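Local coordinates for DUF4442 domain-containing protein (Pseudomonas aeruginosa, PDB 1YOC) that is of unknown function but adopts a hotdog fold and probably acts, like PaaI-type relatives, as a thioesterase on acyl thioester substrates, at residues Ala30-Gln35 and Arg52-His57; Val46-Arg51 and Gly59-Ile64; Ala65-Ala70 and Met93-Leu98; Glu71-Thr76 and Ala107-Ser112. One frame throughout, in Å; residues are numbered along the deposited sequence.

Contact 1: residues Ala30-Gln35 and Arg52-His57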
loop_
_atom_site.group_PDB
_atom_site.type_symbol
_atom_site.label_atom_id
_atom_site.label_comp_id
_atom_site.label_asym_id
_atom_site.label_seq_id
_atom_site.Cartn_x
_atom_site.Cartn_y
_atom_site.Cartn_z
ATOM N N ALA B 30 7.580 4.510 8.598
ATOM C CA ALA B 30 7.601 4.213 10.035
ATOM C C ALA B 30 6.361 3.440 10.472
ATOM O O ALA B 30 6.383 2.753 11.493
ATOM C CB ALA B 30 7.721 5.552 10.861
ATOM N N SER B 31 5.282 3.531 9.698
ATOM C CA SER B 31 4.046 2.824 10.032
ATOM C C SER B 31 4.282 1.313 10.070
ATOM O O SER B 31 3.491 0.600 10.692
ATOM C CB SER B 31 2.887 3.137 9.050
ATOM O OG SER B 31 3.177 2.715 7.709
ATOM N N ILE B 32 5.330 0.811 9.402
ATOM C CA ILE B 32 5.603 -0.635 9.529
ATOM C C ILE B 32 6.883 -0.922 10.334
ATOM O O ILE B 32 7.234 -2.083 10.519
ATOM C CB ILE B 32 5.689 -1.367 8.160
ATOM C CG1 ILE B 32 6.824 -0.807 7.291
ATOM C CG2 ILE B 32 4.351 -1.226 7.397
ATOM C CD1 ILE B 32 7.097 -1.697 6.024
ATOM N N ALA B 33 7.547 0.120 10.840
ATOM C CA ALA B 33 8.783 -0.040 11.662
ATOM C C ALA B 33 9.772 -0.987 10.996
ATOM O O ALA B 33 10.186 -1.990 11.557
ATOM C CB ALA B 33 8.398 -0.573 13.064
ATOM N N PRO B 34 10.196 -0.660 9.772
ATOM C CA PRO B 34 11.124 -1.525 9.040
ATOM C C PRO B 34 12.611 -1.378 9.388
ATOM O O PRO B 34 13.015 -0.424 10.070
ATOM C CB PRO B 34 10.855 -1.108 7.593
ATOM C CG PRO B 34 10.735 0.449 7.750
ATOM C CD PRO B 34 10.027 0.647 9.093
ATOM N N GLN B 35 13.401 -2.350 8.934
ATOM C CA GLN B 35 14.859 -2.293 9.091
ATOM C C GLN B 35 15.412 -2.855 7.786
ATOM O O GLN B 35 14.741 -3.662 7.105
ATOM C CB GLN B 35 15.330 -3.194 10.243
ATOM C CG GLN B 35 14.817 -2.776 11.618
ATOM C CD GLN B 35 15.469 -1.471 12.074
ATOM O OE1 GLN B 35 16.560 -1.109 11.615
ATOM N NE2 GLN B 35 14.807 -0.770 12.972
ATOM N N ARG B 52 0.431 -5.585 16.484
ATOM C CA ARG B 52 -0.965 -5.154 16.301
ATOM C C ARG B 52 -1.204 -4.093 15.234
ATOM O O ARG B 52 -2.128 -4.219 14.423
ATOM C CB ARG B 52 -1.553 -4.630 17.632
ATOM C CG ARG B 52 -3.078 -4.431 17.594
ATOM C CD ARG B 52 -3.590 -3.742 18.888
ATOM N NE ARG B 52 -3.107 -2.382 18.919
ATOM C CZ ARG B 52 -3.640 -1.398 18.192
ATOM N NH1 ARG B 52 -4.691 -1.647 17.413
ATOM N NH2 ARG B 52 -3.078 -0.191 18.181
ATOM N N GLU B 53 -0.347 -3.076 15.238
ATOM C CA GLU B 53 -0.411 -1.933 14.344
ATOM C C GLU B 53 -0.376 -2.234 12.840
ATOM O O GLU B 53 -0.856 -1.407 12.031
ATOM C CB GLU B 53 0.721 -0.915 14.690
ATOM C CG GLU B 53 0.555 -0.210 16.055
ATOM C CD GLU B 53 1.231 -0.933 17.234
ATOM O OE1 GLU B 53 1.549 -2.131 17.152
ATOM O OE2 GLU B 53 1.434 -0.285 18.268
ATOM N N VAL B 54 0.172 -3.376 12.454
ATOM C CA VAL B 54 0.216 -3.714 11.012
ATOM C C VAL B 54 -0.734 -4.854 10.619
ATOM O O VAL B 54 -0.599 -5.452 9.557
ATOM C CB VAL B 54 1.687 -4.071 10.553
ATOM C CG1 VAL B 54 2.558 -2.823 10.647
ATOM C CG2 VAL B 54 2.301 -5.180 11.437
ATOM N N LEU B 55 -1.729 -5.134 11.460
ATOM C CA LEU B 55 -2.647 -6.225 11.136
ATOM C C LEU B 55 -3.879 -5.790 10.348
ATOM O O LEU B 55 -4.221 -4.595 10.312
ATOM C CB LEU B 55 -3.119 -6.927 12.440
ATOM C CG LEU B 55 -1.950 -7.399 13.325
ATOM C CD1 LEU B 55 -2.487 -8.115 14.564
ATOM C CD2 LEU B 55 -1.025 -8.321 12.508
ATOM N N ASN B 56 -4.519 -6.783 9.733
ATOM C CA ASN B 56 -5.785 -6.641 9.017
ATOM C C ASN B 56 -6.852 -7.251 9.931
ATOM O O ASN B 56 -6.569 -7.591 11.089
ATOM C CB ASN B 56 -5.798 -7.395 7.681
ATOM C CG ASN B 56 -5.456 -8.879 7.840
ATOM O OD1 ASN B 56 -5.687 -9.495 8.898
ATOM N ND2 ASN B 56 -4.875 -9.450 6.787
ATOM N N HIS B 57 -8.062 -7.395 9.403
ATOM C CA HIS B 57 -9.186 -7.893 10.205
ATOM C C HIS B 57 -9.198 -9.374 10.526
ATOM O O HIS B 57 -10.061 -9.800 11.302
ATOM C CB HIS B 57 -10.525 -7.498 9.593
ATOM C CG HIS B 57 -10.726 -8.002 8.200
ATOM N ND1 HIS B 57 -10.055 -7.473 7.115
ATOM C CD2 HIS B 57 -11.457 -9.040 7.727
ATOM C CE1 HIS B 57 -10.361 -8.173 6.034
ATOM N NE2 HIS B 57 -11.208 -9.129 6.381
HETATM O O HOH W 1 1.043 1.430 11.708
#
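A single methyl of Val54 carries most of this contact. CG1 of Val54 approaches the carbonyl oxygen Ser31 O to 3.5 Å, and the same methyl lies 3.9 Å from Ile32 CA and 4.0 Å from Ile32 CG2. The Val54 and Ile32 side chains cross at about a right angle, so the branches meet at one point rather than running alongside each other. Ile32 divides its two branches between neighbours: with chi1 at 61°, CG2 sits beside the backbone N and faces Val54, while the longer CG1-CD1 arm leads away to Ala69 of helix 63-81; CG2 also packs on Ala65 there. That helix is the central one of the hotdog fold, and both segments here belong to loops gathered near its N-terminal end. Beside the apolar patch, a water lies 2.8 Å from Ser31 O and, more weakly, 3.4 Å from Glu53 O, a possible solvent link, as the water has further acceptors in reach. Each loop is shaped by a local backbone bond, from Ala33 N to Ala30 O at 3.0 Å and from Leu55 N to Arg52 O at 3.1 Å. Farther out, a backbone bond with His62 anchors Val54. The second subunit closes in as well: its Tyr28 packs on both Ile32 and Val54, and its phenol oxygen hydrogen-bonds to Ser31 OG, which is also bonded to Tyr28 O of its own chain.

Contact 2: residues Val46-Arg51 and Gly59-Ile64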
loop_
_atom_site.group_PDB
_atom_site.type_symbol
_atom_site.label_atom_id
_atom_site.label_comp_id
_atom_site.label_asym_id
_atom_site.label_seq_id
_atom_site.Cartn_x
_atom_site.Cartn_y
_atom_site.Cartn_z
ATOM N N VAL B 46 14.677 -6.020 3.235
ATOM C CA VAL B 46 14.138 -5.338 4.420
ATOM C C VAL B 46 13.300 -6.303 5.251
ATOM O O VAL B 46 12.766 -7.317 4.742
ATOM C CB VAL B 46 13.198 -4.122 4.043
ATOM C CG1 VAL B 46 13.905 -3.139 3.094
ATOM C CG2 VAL B 46 11.966 -4.612 3.424
ATOM N N THR B 47 13.184 -6.000 6.531
ATOM C CA THR B 47 12.354 -6.841 7.386
ATOM C C THR B 47 11.451 -5.905 8.187
ATOM O O THR B 47 11.775 -4.742 8.330
ATOM C CB THR B 47 13.198 -7.631 8.432
ATOM O OG1 THR B 47 13.971 -6.704 9.223
ATOM C CG2 THR B 47 14.171 -8.598 7.744
ATOM N N PHE B 48 10.286 -6.379 8.632
ATOM C CA PHE B 48 9.503 -5.562 9.557
ATOM C C PHE B 48 8.764 -6.555 10.475
ATOM O O PHE B 48 8.404 -7.674 10.068
ATOM C CB PHE B 48 8.577 -4.527 8.870
ATOM C CG PHE B 48 7.370 -5.110 8.168
ATOM C CD1 PHE B 48 6.166 -5.260 8.842
ATOM C CD2 PHE B 48 7.433 -5.405 6.789
ATOM C CE1 PHE B 48 4.983 -5.690 8.146
ATOM C CE2 PHE B 48 6.290 -5.828 6.080
ATOM C CZ PHE B 48 5.071 -5.968 6.742
ATOM N N PRO B 49 8.537 -6.164 11.732
ATOM C CA PRO B 49 7.859 -7.102 12.639
ATOM C C PRO B 49 6.343 -7.172 12.609
ATOM O O PRO B 49 5.648 -6.184 12.368
ATOM C CB PRO B 49 8.347 -6.651 14.016
ATOM C CG PRO B 49 8.344 -5.123 13.851
ATOM C CD PRO B 49 8.967 -4.943 12.424
ATOM N N LYS B 50 5.829 -8.358 12.894
ATOM C CA LYS B 50 4.390 -8.498 13.019
ATOM C C LYS B 50 4.057 -7.862 14.383
ATOM O O LYS B 50 4.737 -8.128 15.399
ATOM C CB LYS B 50 4.001 -9.982 13.044
ATOM C CG LYS B 50 2.511 -10.214 13.384
ATOM C CD LYS B 50 2.063 -11.611 12.936
ATOM C CE LYS B 50 0.608 -11.887 13.284
ATOM N NZ LYS B 50 0.436 -12.458 14.641
ATOM N N ARG B 51 3.044 -7.012 14.418
ATOM C CA ARG B 51 2.623 -6.378 15.671
ATOM C C ARG B 51 1.195 -5.879 15.423
ATOM O O ARG B 51 0.793 -5.757 14.267
ATOM C CB ARG B 51 3.564 -5.227 16.070
ATOM C CG ARG B 51 3.655 -4.153 15.003
ATOM C CD ARG B 51 4.527 -2.954 15.448
ATOM N NE ARG B 51 4.657 -2.018 14.335
ATOM C CZ ARG B 51 4.626 -0.699 14.452
ATOM N NH1 ARG B 51 4.486 -0.120 15.659
ATOM N NH2 ARG B 51 4.654 0.040 13.354
ATOM N N GLY B 59 -6.351 -10.698 11.657
ATOM C CA GLY B 59 -5.165 -10.746 12.507
ATOM C C GLY B 59 -3.875 -11.205 11.853
ATOM O O GLY B 59 -2.995 -11.749 12.525
ATOM N N THR B 60 -3.759 -11.016 10.543
ATOM C CA THR B 60 -2.507 -11.364 9.883
ATOM C C THR B 60 -1.920 -10.034 9.391
ATOM O O THR B 60 -2.546 -8.978 9.515
ATOM C CB THR B 60 -2.698 -12.422 8.726
ATOM O OG1 THR B 60 -3.496 -11.889 7.681
ATOM C CG2 THR B 60 -3.394 -13.677 9.257
ATOM N N VAL B 61 -0.719 -10.072 8.851
ATOM C CA VAL B 61 -0.098 -8.816 8.409
ATOM C C VAL B 61 -0.871 -8.249 7.221
ATOM O O VAL B 61 -1.177 -8.940 6.235
ATOM C CB VAL B 61 1.386 -9.004 8.057
ATOM C CG1 VAL B 61 1.998 -7.601 7.689
ATOM C CG2 VAL B 61 2.154 -9.559 9.302
ATOM N N HIS B 62 -1.178 -6.967 7.327
ATOM C CA HIS B 62 -1.997 -6.296 6.330
ATOM C C HIS B 62 -1.353 -6.236 4.963
ATOM O O HIS B 62 -0.165 -5.947 4.842
ATOM C CB HIS B 62 -2.291 -4.889 6.838
ATOM C CG HIS B 62 -3.395 -4.205 6.118
ATOM N ND1 HIS B 62 -4.610 -3.915 6.712
ATOM C CD2 HIS B 62 -3.408 -3.604 4.906
ATOM C CE1 HIS B 62 -5.313 -3.134 5.907
ATOM N NE2 HIS B 62 -4.603 -2.930 4.805
ATOM N N ALA B 63 -2.170 -6.522 3.958
ATOM C CA ALA B 63 -1.728 -6.495 2.554
ATOM C C ALA B 63 -0.965 -5.206 2.216
ATOM O O ALA B 63 0.052 -5.241 1.474
ATOM C CB ALA B 63 -2.971 -6.601 1.613
ATOM N N ILE B 64 -1.450 -4.079 2.723
ATOM C CA ILE B 64 -0.821 -2.809 2.371
ATOM C C ILE B 64 0.477 -2.582 3.153
ATOM O O ILE B 64 1.342 -1.837 2.693
ATOM C CB ILE B 64 -1.856 -1.643 2.463
ATOM C CG1 ILE B 64 -3.099 -2.013 1.607
ATOM C CG2 ILE B 64 -1.253 -0.322 1.904
ATOM C CD1 ILE B 64 -2.765 -2.220 0.039
HETATM O O HOH W 2 -2.800 -11.855 15.362
#
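Apolar packing comes first, and Val61 supplies both of its points by sending its two methyls to different partners. CG1 of Val61, placed anti to the backbone N at chi1 -176°, meets the edge of the Phe48 ring close to the ring plane, 3.6 Å from Phe48 CE1 and equally near CZ. CG2 of Val61 rests on the aliphatic stem of Lys50, nearest to Lys50 CG at 4.1 Å. One valine thus joins a buried aromatic residue to a lysine that is partly exposed. In the hotdog fold this is where the chain, having left strand 43-48, comes back to start the central helix 63-81; His62 occupies its N-cap position. The Phe48 ring also packs on that helix, touching Ala65, Leu66 and Ala69.

The polar part lies at the margin. The Lys50 chain runs extended until chi4, where a turn of -88° takes the ammonium off its line; CE passes 3.7 Å from Gly59 O. A water spans the remaining gap, donating to Gly59 O at 2.8 Å and accepting a weak bond from Lys50 NZ at 3.4 Å. Lys50 N bonds to the side-chain oxygen Asp104 OD1, and Val61 pairs with Ala101 through the backbone.

Contact 3: residues Ala65-Ala70 and Met93-Leu98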
loop_
_atom_site.group_PDB
_atom_site.type_symbol
_atom_site.label_atom_id
_atom_site.label_comp_id
_atom_site.label_asym_id
_atom_site.label_seq_id
_atom_site.Cartn_x
_atom_site.Cartn_y
_atom_site.Cartn_z
ATOM N N ALA B 65 0.605 -3.214 4.334
ATOM C CA ALA B 65 1.879 -3.110 5.083
ATOM C C ALA B 65 2.966 -3.859 4.249
ATOM O O ALA B 65 4.144 -3.449 4.188
ATOM C CB ALA B 65 1.728 -3.762 6.478
ATOM N N LEU B 66 2.568 -4.949 3.603
ATOM C CA LEU B 66 3.481 -5.705 2.752
ATOM C C LEU B 66 3.852 -4.816 1.555
ATOM O O LEU B 66 5.014 -4.813 1.094
ATOM C CB LEU B 66 2.807 -7.017 2.260
ATOM C CG LEU B 66 2.339 -7.967 3.376
ATOM C CD1 LEU B 66 1.456 -9.070 2.773
ATOM C CD2 LEU B 66 3.537 -8.551 4.100
ATOM N N CYS B 67 2.878 -4.100 1.006
ATOM C CA CYS B 67 3.175 -3.210 -0.132
ATOM C C CYS B 67 4.169 -2.152 0.321
ATOM O O CYS B 67 5.063 -1.762 -0.448
ATOM C CB CYS B 67 1.919 -2.494 -0.655
ATOM S SG CYS B 67 0.754 -3.562 -1.504
ATOM N N ASN B 68 3.986 -1.643 1.546
ATOM C CA ASN B 68 4.903 -0.619 2.048
ATOM C C ASN B 68 6.352 -1.121 2.111
ATOM O O ASN B 68 7.306 -0.391 1.758
ATOM C CB ASN B 68 4.440 -0.161 3.432
ATOM C CG ASN B 68 4.700 1.347 3.685
ATOM O OD1 ASN B 68 4.453 1.835 4.793
ATOM N ND2 ASN B 68 5.169 2.082 2.663
ATOM N N ALA B 69 6.536 -2.371 2.554
ATOM C CA ALA B 69 7.874 -2.943 2.626
ATOM C C ALA B 69 8.451 -3.049 1.197
ATOM O O ALA B 69 9.640 -2.814 0.957
ATOM C CB ALA B 69 7.817 -4.386 3.260
ATOM N N ALA B 70 7.593 -3.428 0.248
ATOM C CA ALA B 70 8.029 -3.596 -1.155
ATOM C C ALA B 70 8.463 -2.260 -1.729
ATOM O O ALA B 70 9.502 -2.153 -2.402
ATOM C CB ALA B 70 6.881 -4.191 -1.997
ATOM N N MET B 93 2.415 -0.200 -9.935
ATOM C CA MET B 93 2.777 -1.364 -9.121
ATOM C C MET B 93 1.693 -2.417 -9.262
ATOM O O MET B 93 0.501 -2.088 -9.304
ATOM C CB MET B 93 2.921 -1.005 -7.629
ATOM C CG MET B 93 3.079 -2.274 -6.742
ATOM S SD MET B 93 3.297 -1.878 -4.978
ATOM C CE MET B 93 1.657 -1.240 -4.577
ATOM N N THR B 94 2.108 -3.660 -9.437
ATOM C CA THR B 94 1.146 -4.763 -9.459
ATOM C C THR B 94 1.587 -5.728 -8.380
ATOM O O THR B 94 2.762 -6.077 -8.278
ATOM C CB THR B 94 1.071 -5.511 -10.823
ATOM O OG1 THR B 94 0.535 -4.603 -11.799
ATOM C CG2 THR B 94 0.110 -6.759 -10.715
ATOM N N VAL B 95 0.646 -6.160 -7.555
ATOM C CA VAL B 95 0.970 -7.109 -6.497
ATOM C C VAL B 95 -0.025 -8.309 -6.530
ATOM O O VAL B 95 -1.147 -8.203 -7.046
ATOM C CB VAL B 95 0.861 -6.472 -5.079
ATOM C CG1 VAL B 95 1.725 -5.208 -4.996
ATOM C CG2 VAL B 95 -0.645 -6.079 -4.769
ATOM N N GLU B 96 0.421 -9.443 -5.982
ATOM C CA GLU B 96 -0.433 -10.631 -5.816
ATOM C C GLU B 96 -0.258 -11.139 -4.393
ATOM O O GLU B 96 0.873 -11.207 -3.856
ATOM C CB GLU B 96 -0.044 -11.741 -6.811
ATOM C CG GLU B 96 -0.555 -11.380 -8.230
ATOM C CD GLU B 96 -0.133 -12.410 -9.245
ATOM O OE1 GLU B 96 0.998 -12.331 -9.746
ATOM O OE2 GLU B 96 -0.935 -13.315 -9.507
ATOM N N TYR B 97 -1.380 -11.484 -3.776
ATOM C CA TYR B 97 -1.379 -11.952 -2.405
ATOM C C TYR B 97 -1.369 -13.463 -2.443
ATOM O O TYR B 97 -2.364 -14.091 -2.802
ATOM C CB TYR B 97 -2.616 -11.403 -1.694
ATOM C CG TYR B 97 -2.645 -9.890 -1.783
ATOM C CD1 TYR B 97 -1.590 -9.130 -1.262
ATOM C CD2 TYR B 97 -3.732 -9.209 -2.373
ATOM C CE1 TYR B 97 -1.607 -7.714 -1.317
ATOM C CE2 TYR B 97 -3.750 -7.790 -2.429
ATOM C CZ TYR B 97 -2.693 -7.067 -1.895
ATOM O OH TYR B 97 -2.706 -5.681 -1.922
ATOM N N LEU B 98 -0.234 -14.046 -2.075
ATOM C CA LEU B 98 -0.093 -15.496 -2.175
ATOM C C LEU B 98 -0.564 -16.334 -0.997
ATOM O O LEU B 98 -1.035 -17.469 -1.193
ATOM C CB LEU B 98 1.378 -15.862 -2.431
ATOM C CG LEU B 98 2.076 -15.027 -3.533
ATOM C CD1 LEU B 98 3.463 -15.604 -3.744
ATOM C CD2 LEU B 98 1.260 -15.026 -4.835
#
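Cys67 and Val95 mark the closest backbone approach, their CA atoms 7.8 Å apart, where helix 65-70 passes over strand 93-97 with axes 10.5 Å apart at closest and N-to-C directions 132° from each other. This is the core relation of the hotdog fold, a long helix lying against a curved antiparallel sheet. Alternate residues of the strand, Met93, Val95 and Tyr97, supply the side chains that meet the helix, and the thiol of Cys67 is the point on which all three converge. Met93 extends straight from the backbone and then bends at chi3 (69°), which brings its terminal methyl CE to 4.0 Å from Cys67 SG. Val95 offers CG1 at the same 4.0 Å from that sulfur. The strand lies at the sheet edge within its own chain, but residues Met93 to Glu96 pair antiparallel with a strand of the second subunit, which joins the two subunits' sheets into one. Met93 of that subunit also packs against Cys67. Tyr97 leaves the strand alongside the helix, and its ring then carries the phenol end nearer, where it also touches Ala63 and Ile64; Tyr97 OH stops 4.1 Å from Cys67 SG, a van der Waals approach.

Contact 4: residues Glu71-Thr76 and Ala107-Ser112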
loop_
_atom_site.group_PDB
_atom_site.type_symbol
_atom_site.label_atom_id
_atom_site.label_comp_id
_atom_site.label_asym_id
_atom_site.label_seq_id
_atom_site.Cartn_x
_atom_site.Cartn_y
_atom_site.Cartn_z
ATOM N N GLU B 71 7.675 -1.228 -1.445
ATOM C CA GLU B 71 8.003 0.104 -1.932
ATOM C C GLU B 71 9.360 0.554 -1.338
ATOM O O GLU B 71 10.175 1.183 -2.024
ATOM C CB GLU B 71 6.925 1.073 -1.477
ATOM C CG GLU B 71 7.231 2.487 -1.800
ATOM C CD GLU B 71 6.726 2.887 -3.163
ATOM O OE1 GLU B 71 6.631 2.010 -4.082
ATOM O OE2 GLU B 71 6.443 4.112 -3.287
ATOM N N LEU B 72 9.579 0.252 -0.065
ATOM C CA LEU B 72 10.822 0.663 0.593
ATOM C C LEU B 72 12.019 -0.047 -0.047
ATOM O O LEU B 72 13.037 0.566 -0.349
ATOM C CB LEU B 72 10.758 0.349 2.090
ATOM C CG LEU B 72 12.051 0.657 2.871
ATOM C CD1 LEU B 72 12.396 2.141 2.868
ATOM C CD2 LEU B 72 11.820 0.149 4.313
ATOM N N ALA B 73 11.890 -1.349 -0.260
ATOM C CA ALA B 73 13.000 -2.097 -0.861
ATOM C C ALA B 73 13.239 -1.685 -2.309
ATOM O O ALA B 73 14.387 -1.421 -2.710
ATOM C CB ALA B 73 12.728 -3.592 -0.789
ATOM N N ALA B 74 12.170 -1.610 -3.104
ATOM C CA ALA B 74 12.338 -1.308 -4.517
ATOM C C ALA B 74 12.823 0.083 -4.760
ATOM O O ALA B 74 13.712 0.293 -5.587
ATOM C CB ALA B 74 11.036 -1.531 -5.275
ATOM N N GLY B 75 12.237 1.034 -4.042
ATOM C CA GLY B 75 12.600 2.410 -4.238
ATOM C C GLY B 75 14.017 2.699 -3.780
ATOM O O GLY B 75 14.764 3.385 -4.484
ATOM N N THR B 76 14.387 2.190 -2.607
ATOM C CA THR B 76 15.740 2.433 -2.115
ATOM C C THR B 76 16.763 1.746 -3.051
ATOM O O THR B 76 17.802 2.335 -3.411
ATOM C CB THR B 76 15.897 1.945 -0.683
ATOM O OG1 THR B 76 14.939 2.636 0.148
ATOM C CG2 THR B 76 17.298 2.354 -0.135
ATOM N N ALA B 107 11.338 -8.855 2.997
ATOM C CA ALA B 107 11.033 -8.558 1.606
ATOM C C ALA B 107 12.334 -8.427 0.853
ATOM O O ALA B 107 13.241 -7.723 1.288
ATOM C CB ALA B 107 10.196 -7.244 1.516
ATOM N N VAL B 108 12.415 -9.088 -0.301
ATOM C CA VAL B 108 13.626 -9.085 -1.092
ATOM C C VAL B 108 13.393 -8.488 -2.464
ATOM O O VAL B 108 12.463 -8.886 -3.177
ATOM C CB VAL B 108 14.147 -10.550 -1.258
ATOM C CG1 VAL B 108 15.375 -10.561 -2.180
ATOM C CG2 VAL B 108 14.457 -11.185 0.132
ATOM N N ALA B 109 14.238 -7.524 -2.837
ATOM C CA ALA B 109 14.146 -6.891 -4.148
ATOM C C ALA B 109 15.447 -7.265 -4.855
ATOM O O ALA B 109 16.526 -6.731 -4.550
ATOM C CB ALA B 109 13.998 -5.297 -3.993
ATOM N N ASP B 110 15.350 -8.218 -5.780
ATOM C CA ASP B 110 16.533 -8.704 -6.527
ATOM C C ASP B 110 16.684 -7.888 -7.804
ATOM O O ASP B 110 15.903 -8.076 -8.739
ATOM C CB ASP B 110 16.277 -10.188 -6.858
ATOM C CG ASP B 110 17.374 -10.820 -7.714
ATOM O OD1 ASP B 110 18.309 -10.114 -8.138
ATOM O OD2 ASP B 110 17.282 -12.047 -7.927
ATOM N N GLY B 111 17.673 -6.989 -7.850
ATOM C CA GLY B 111 17.876 -6.143 -9.021
ATOM C C GLY B 111 19.007 -6.630 -9.922
ATOM O O GLY B 111 19.481 -5.871 -10.759
ATOM N N SER B 112 19.434 -7.887 -9.753
ATOM C CA SER B 112 20.544 -8.410 -10.549
ATOM C C SER B 112 20.308 -8.501 -12.060
ATOM O O SER B 112 21.281 -8.512 -12.817
ATOM C CB SER B 112 20.995 -9.804 -10.025
ATOM O OG SER B 112 20.007 -10.782 -10.275
#
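Two alanine methyls bear most of this contact: Ala73 CB and Ala109 CB touch at 3.8 Å, with no larger side chain interposed. The methyl of Ala109 also presses toward the helix backbone, lying 4.1 Å from Ala73 C and 4.2 Å from Ala74 N, so it rests against the peptide link between the two helical alanines. Such small residues let helix and strand come close, and the CA atoms of Ala74 and Ala109 are separated by 5.9 Å. Ala74 itself leans on Val124 and Val126 of strand 120-130, the next strand of the sheet.

Each segment also has side-chain hydrogen bonds of its own. On the helix, Thr76 OG1 donates to Leu72 O at 2.9 Å, meeting the carbonyl at a C=O...O angle of 151° and tilted 16° from its plane. Thr76 N reaches the same oxygen, which therefore holds two donors from one residue. Where the strand ends, Asp110 OD1 accepts from Ser112 N at 3.0 Å, nearly along its C-O axis and with an N-H...O angle of 161°. This is an Asx turn that leads the chain away from strand 105-110. That strand lies inside the sheet, between 43-48 and 120-130, and the seating of helix 63-81 on such inner strands is the signature of the hotdog fold, the sheet being wrapped about its central helix.

From the N terminus, the chain first passes through two helices and enters Ala30-Gln35, which opens contact 1. Contact 2 opens at Val46-Arg51 before contact 1 closes at Arg52-His57, and itself closes at Gly59-Ile64, so these two cross and interlock the loops on the approach to helix 63-81. Both are complete before contact 3 opens. Contacts 3 and 4 then leave the helix in succession and close in the same order, on strand 86-97 and strand 105-110, crossing in turn; no contact nests inside another. Ala69 of contact 3 packs on Ala107 of contact 4, and Pro34 of contact 1 on Leu72 of contact 4, tying the entry loops, the helix and the sheet together.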